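Local coordinates for protein bifunctional enzyme IspD/IspF (Campylobacter jejuni, PDB 1W55) that makes 4-diphosphocytidyl-2-C-methyl-D-erythritol from CTP and methylerythritol phosphate, and in a second domain cyclises its 2-phosphate to methylerythritol cyclodiphosphate, two steps of isoprenoid precursor synthesis, at residues 96-102 with 145-149; 5-9 with 37-42. One frame throughout, in Å; residues are numbered along the deposited sequence.

Contact 1: 96-102 with 145-149. With C (cytidine-5'-monophosphate), chain D; EDO (1,2-ethanediol), chain F.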
# COMPACT_ATOMS: atom_id res chain seq x y z
N ASP A 96 -30.30 13.19 0.94
CA ASP A 96 -29.97 13.14 -0.49
C ASP A 96 -29.18 11.86 -0.79
O ASP A 96 -28.21 11.58 -0.10
CB ASP A 96 -29.09 14.34 -0.85
CG ASP A 96 -29.66 15.69 -0.37
OD1 ASP A 96 -30.90 15.86 -0.30
OD2 ASP A 96 -28.93 16.64 -0.05
N VAL A 97 -29.55 11.09 -1.82
CA VAL A 97 -28.72 9.92 -2.19
C VAL A 97 -27.34 10.35 -2.65
O VAL A 97 -26.40 9.58 -2.55
CB VAL A 97 -29.29 9.00 -3.32
CG1 VAL A 97 -30.28 8.02 -2.79
CG2 VAL A 97 -29.82 9.77 -4.51
N ALA A 98 -27.24 11.56 -3.18
CA ALA A 98 -25.97 12.06 -3.71
C ALA A 98 -24.95 12.36 -2.61
O ALA A 98 -23.79 12.62 -2.90
CB ALA A 98 -26.19 13.27 -4.61
N ARG A 99 -25.39 12.31 -1.35
CA ARG A 99 -24.48 12.32 -0.19
C ARG A 99 -24.18 10.88 0.21
O ARG A 99 -24.86 10.28 1.06
CB ARG A 99 -25.10 13.10 0.97
CG ARG A 99 -25.28 14.57 0.67
CD ARG A 99 -25.94 15.34 1.80
NE ARG A 99 -26.39 16.67 1.40
CZ ARG A 99 -25.60 17.75 1.32
NH1 ARG A 99 -24.31 17.67 1.63
NH2 ARG A 99 -26.12 18.91 0.95
N VAL A 100 -23.16 10.31 -0.42
CA VAL A 100 -22.99 8.86 -0.46
C VAL A 100 -22.29 8.27 0.76
O VAL A 100 -22.71 7.23 1.25
CB VAL A 100 -22.30 8.40 -1.76
CG1 VAL A 100 -22.36 6.91 -1.88
CG2 VAL A 100 -22.97 9.02 -2.95
N LEU A 101 -21.26 8.95 1.24
CA LEU A 101 -20.37 8.38 2.26
C LEU A 101 -20.61 8.88 3.69
O LEU A 101 -19.67 8.95 4.49
CB LEU A 101 -18.91 8.65 1.88
CG LEU A 101 -18.34 8.03 0.59
CD1 LEU A 101 -16.89 8.49 0.40
CD2 LEU A 101 -18.44 6.51 0.59
N VAL A 102 -21.86 9.21 4.00
CA VAL A 102 -22.24 9.66 5.34
C VAL A 102 -21.78 8.62 6.37
O VAL A 102 -22.09 7.44 6.24
CB VAL A 102 -23.77 9.87 5.47
CG1 VAL A 102 -24.14 10.15 6.91
CG2 VAL A 102 -24.23 11.03 4.57
N ILE A 145 -25.35 23.85 4.87
CA ILE A 145 -26.15 22.79 5.46
C ILE A 145 -25.98 21.47 4.69
O ILE A 145 -25.82 21.45 3.47
CB ILE A 145 -27.65 23.20 5.55
CG1 ILE A 145 -27.83 24.54 6.27
CG2 ILE A 145 -28.45 22.12 6.23
CD1 ILE A 145 -27.39 24.56 7.75
N GLN A 146 -26.02 20.38 5.44
CA GLN A 146 -25.87 19.06 4.87
C GLN A 146 -27.06 18.21 5.31
O GLN A 146 -27.98 18.69 5.98
CB GLN A 146 -24.55 18.42 5.34
CG GLN A 146 -23.27 19.14 4.90
CD GLN A 146 -22.00 18.36 5.27
OE1 GLN A 146 -21.86 17.90 6.41
NE2 GLN A 146 -21.10 18.19 4.31
N THR A 147 -26.98 16.94 4.96
CA THR A 147 -28.01 15.94 5.16
C THR A 147 -27.15 14.72 5.65
O THR A 147 -25.95 14.73 5.37
CB THR A 147 -28.66 15.76 3.75
OG1 THR A 147 -29.97 16.34 3.70
CG2 THR A 147 -28.81 14.38 3.32
N PRO A 148 -27.67 13.72 6.39
CA PRO A 148 -29.08 13.55 6.78
C PRO A 148 -29.63 14.58 7.77
O PRO A 148 -28.87 15.21 8.51
CB PRO A 148 -29.10 12.17 7.46
CG PRO A 148 -27.77 11.52 7.16
CD PRO A 148 -26.82 12.64 6.90
N GLN A 149 -30.94 14.75 7.75
CA GLN A 149 -31.61 15.67 8.65
C GLN A 149 -32.74 14.88 9.31
O GLN A 149 -33.43 14.12 8.65
CB GLN A 149 -32.17 16.88 7.88
CG GLN A 149 -31.10 17.73 7.17
CD GLN A 149 -31.66 18.96 6.45
OE1 GLN A 149 -32.60 18.86 5.67
NE2 GLN A 149 -31.04 20.12 6.69
OP3 C D . -29.36 19.17 -4.78
P C D . -30.79 19.05 -5.25
OP1 C D . -30.91 19.05 -6.75
OP2 C D . -31.77 19.94 -4.52
O5' C D . -31.21 17.54 -4.90
C5' C D . -31.20 17.04 -3.57
C4' C D . -31.75 15.61 -3.55
O4' C D . -33.17 15.60 -3.80
C3' C D . -31.12 14.71 -4.59
O3' C D . -30.78 13.50 -3.94
C2' C D . -32.20 14.47 -5.62
O2' C D . -32.12 13.19 -6.22
C1' C D . -33.47 14.64 -4.81
N1 C D . -34.56 15.14 -5.65
C2 C D . -35.78 14.44 -5.64
O2 C D . -35.92 13.41 -4.93
N3 C D . -36.79 14.89 -6.42
C4 C D . -36.63 15.99 -7.20
N4 C D . -37.66 16.42 -7.98
C5 C D . -35.43 16.69 -7.22
C6 C D . -34.39 16.23 -6.42
C1 EDO F . -29.89 19.88 1.06
O1 EDO F . -29.05 19.39 0.02
C2 EDO F . -29.04 20.44 2.18
O2 EDO F . -28.09 21.32 1.63
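Arg-99 lies across Gln-146 and Thr-147 where two loops of the GT-A type cytidylyltransferase fold meet: a type I beta turn, Asp-96 to Arg-99, leaving strand 91-96, and the link between strands 142-145 and 149-152. No hydrogen bond joins the loops directly. With CG beside the backbone N (chi1 -65°) and the chain extended from CG to NE, the guanidinium reaches across the second loop and turns one face to its backbone: Gln-146 CA is 3.7 Å above the plane over its centre, Thr-147 N offset toward the rim. Arg-99 CD rests 3.4 Å from Thr-147 CB, the side chains crossing at about a right angle.

Charge and hydrogen bonding fix the rotation of this flat group. NE donates to Asp-96 OD2 at 2.9 Å in a salt bridge, on the carboxylate's anti side and 28° out of its plane. NH1 goes to Ala-189 O, and NH2 forms a salt bridge with Asp-128 of a second subunit, tying the loop to that neighbour. A 1,2-ethanediol, probably from the crystallisation liquor, links the loops: its O1 takes a nearly straight bond (170°) from NH2 and donates to Asp-96 OD2 at 2.8 Å, and its O2 donates to Ile-145 O. Asp-96 OD1 pairs with Arg-76 and borders the cytidine monophosphate sugar.

The peptide before Pro-148 is cis, and Val-102 CG1 packs on the proline ring, 3.7 Å from its CD.

Contact 2: 5-9 with 37-42. With C (cytidine-5'-monophosphate), chain D.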
# COMPACT_ATOMS: atom_id res chain seq x y z
N SER A 5 -38.22 6.54 10.74
CA SER A 5 -38.19 6.00 9.38
C SER A 5 -37.13 6.74 8.56
O SER A 5 -36.56 7.73 9.03
CB SER A 5 -39.56 6.13 8.72
OG SER A 5 -40.53 5.35 9.39
N LEU A 6 -36.86 6.25 7.36
CA LEU A 6 -35.86 6.86 6.49
C LEU A 6 -36.46 7.16 5.12
O LEU A 6 -37.11 6.30 4.52
CB LEU A 6 -34.62 5.95 6.35
CG LEU A 6 -33.51 6.38 5.36
CD1 LEU A 6 -32.82 7.64 5.84
CD2 LEU A 6 -32.48 5.26 5.10
N ILE A 7 -36.27 8.40 4.65
CA ILE A 7 -36.59 8.76 3.27
C ILE A 7 -35.31 9.12 2.53
O ILE A 7 -34.61 10.08 2.90
CB ILE A 7 -37.61 9.93 3.19
CG1 ILE A 7 -38.95 9.55 3.86
CG2 ILE A 7 -37.82 10.34 1.73
CD1 ILE A 7 -39.93 10.73 3.97
N MET A 8 -35.00 8.35 1.50
CA MET A 8 -33.88 8.64 0.61
C MET A 8 -34.40 9.38 -0.61
O MET A 8 -35.28 8.90 -1.31
CB MET A 8 -33.14 7.36 0.20
CG MET A 8 -32.51 6.57 1.35
SD MET A 8 -31.29 7.49 2.33
CE MET A 8 -30.02 7.84 1.07
N LEU A 9 -33.85 10.56 -0.86
CA LEU A 9 -34.33 11.38 -1.97
C LEU A 9 -33.47 11.13 -3.20
O LEU A 9 -32.32 11.52 -3.24
CB LEU A 9 -34.33 12.87 -1.57
CG LEU A 9 -35.34 13.26 -0.47
CD1 LEU A 9 -35.11 14.67 -0.01
CD2 LEU A 9 -36.80 13.09 -0.94
N ALA A 37 -25.82 4.28 -1.38
CA ALA A 37 -26.13 5.29 -0.35
C ALA A 37 -27.23 4.84 0.61
O ALA A 37 -27.13 5.05 1.83
CB ALA A 37 -26.51 6.63 -1.00
N THR A 38 -28.28 4.21 0.07
CA THR A 38 -29.40 3.71 0.88
C THR A 38 -28.94 2.59 1.81
O THR A 38 -29.28 2.59 3.00
CB THR A 38 -30.57 3.25 -0.02
OG1 THR A 38 -30.94 4.30 -0.92
CG2 THR A 38 -31.81 3.06 0.80
N LYS A 39 -28.16 1.65 1.28
CA LYS A 39 -27.60 0.55 2.07
C LYS A 39 -26.77 1.08 3.22
O LYS A 39 -26.91 0.61 4.35
CB LYS A 39 -26.74 -0.38 1.20
CG LYS A 39 -27.54 -1.41 0.40
CD LYS A 39 -26.62 -2.41 -0.28
CE LYS A 39 -27.38 -3.60 -0.82
NZ LYS A 39 -26.53 -4.36 -1.78
N ASN A 40 -25.91 2.06 2.93
CA ASN A 40 -25.07 2.72 3.93
C ASN A 40 -25.86 3.28 5.14
O ASN A 40 -25.57 2.95 6.29
CB ASN A 40 -24.26 3.84 3.25
CG ASN A 40 -23.35 4.60 4.23
OD1 ASN A 40 -22.46 4.01 4.86
ND2 ASN A 40 -23.57 5.92 4.33
N LEU A 41 -26.85 4.13 4.86
CA LEU A 41 -27.67 4.74 5.90
C LEU A 41 -28.54 3.71 6.62
O LEU A 41 -28.69 3.76 7.84
CB LEU A 41 -28.56 5.84 5.29
CG LEU A 41 -28.39 7.26 5.82
CD1 LEU A 41 -26.98 7.55 6.30
CD2 LEU A 41 -28.79 8.25 4.75
N SER A 42 -29.09 2.77 5.86
CA SER A 42 -29.92 1.71 6.40
C SER A 42 -29.17 0.85 7.44
O SER A 42 -29.79 0.38 8.40
CB SER A 42 -30.47 0.83 5.28
OG SER A 42 -31.02 -0.37 5.79
OP3 C D . -29.36 19.17 -4.78
P C D . -30.79 19.05 -5.25
OP1 C D . -30.91 19.05 -6.75
OP2 C D . -31.77 19.94 -4.52
O5' C D . -31.21 17.54 -4.90
C5' C D . -31.20 17.04 -3.57
C4' C D . -31.75 15.61 -3.55
O4' C D . -33.17 15.60 -3.80
C3' C D . -31.12 14.71 -4.59
O3' C D . -30.78 13.50 -3.94
C2' C D . -32.20 14.47 -5.62
O2' C D . -32.12 13.19 -6.22
C1' C D . -33.47 14.64 -4.81
N1 C D . -34.56 15.14 -5.65
C2 C D . -35.78 14.44 -5.64
O2 C D . -35.92 13.41 -4.93
N3 C D . -36.79 14.89 -6.42
C4 C D . -36.63 15.99 -7.20
N4 C D . -37.66 16.42 -7.98
C5 C D . -35.43 16.69 -7.22
C6 C D . -34.39 16.23 -6.42
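The carbonyl oxygen of Leu-9, the last residue of the strand whose Met-8 packs on Thr-38 of helix 37-42, accepts two hydrogen bonds: one to Leu-9 O from O3' of cytidine monophosphate at 2.6 Å, the other from the backbone N of Val-97. A carbonyl at the C-terminal end of a parallel strand thus holds the ribose, a common location for nucleotide sites in Rossmann-like alpha/beta folds. Behind it, the same strand illustrates how a helix is seated on such a sheet.

Strand 5-9 and helix 37-42 run nearly antiparallel, at 158°, with their axes 9.8 Å apart at closest approach. No hydrogen bond joins the two segments; they meet by van der Waals packing alone. Met-8 carries the largest share. Its chain bends twice, at chi2 (-59°) and chi3 (-62°), which turns the thioether to run along the interface between strand and helix. SD comes to 3.6 Å from Leu-41 CD2, the two side chains meeting obliquely, while the methyl CE lies 3.9 Å from the same Leu-41 CD2 and reaches on to Ala-37. Nearer the strand, Met-8 CG sits 3.6 Å from Thr-38 CG2 as the side chains slide past each other in opposite directions. The hydroxyl of Thr-38, which also touches Met-8 CG, is hydrogen-bonded to Trp-34 O one turn earlier and so enters this apolar layer with its polar need met.

Two residues before Met-8, Leu-6 extends CD2 to 4.0 Å from Leu-41 CB, crossing that side chain at about a right angle. Strand 4-9 lies between parallel strands 50-54 and 91-96; helix 33-42 forms the crossover to 50-54, where Ile-50 backs Thr-38 and Ser-42, while Ile-7 faces helix 76-84.

Overall arrangement
The two contacts show how one nucleotide pocket draws on the end of a strand and an adjoining loop. Their centres are 9 Å apart, and contact 2 closes along the chain before contact 1 opens. Val-97 N is probably hydrogen-bonded to Leu-9 O, 3.1 Å away, the oxygen that also receives the ribose O3'. Asn-40 ND2 of the helix is probably hydrogen-bonded to Val-102 O, 2.8 Å away, and Val-97 O packs against Ala-37 CB at 3.3 Å, so loop 96-102 lies against helix 37-42. Contact 1 is closer to the predicted MEP-positioning Lys-191: between side chains, Asp-96 is about 4 Å from it and Ala-37 of contact 2 about 10 Å.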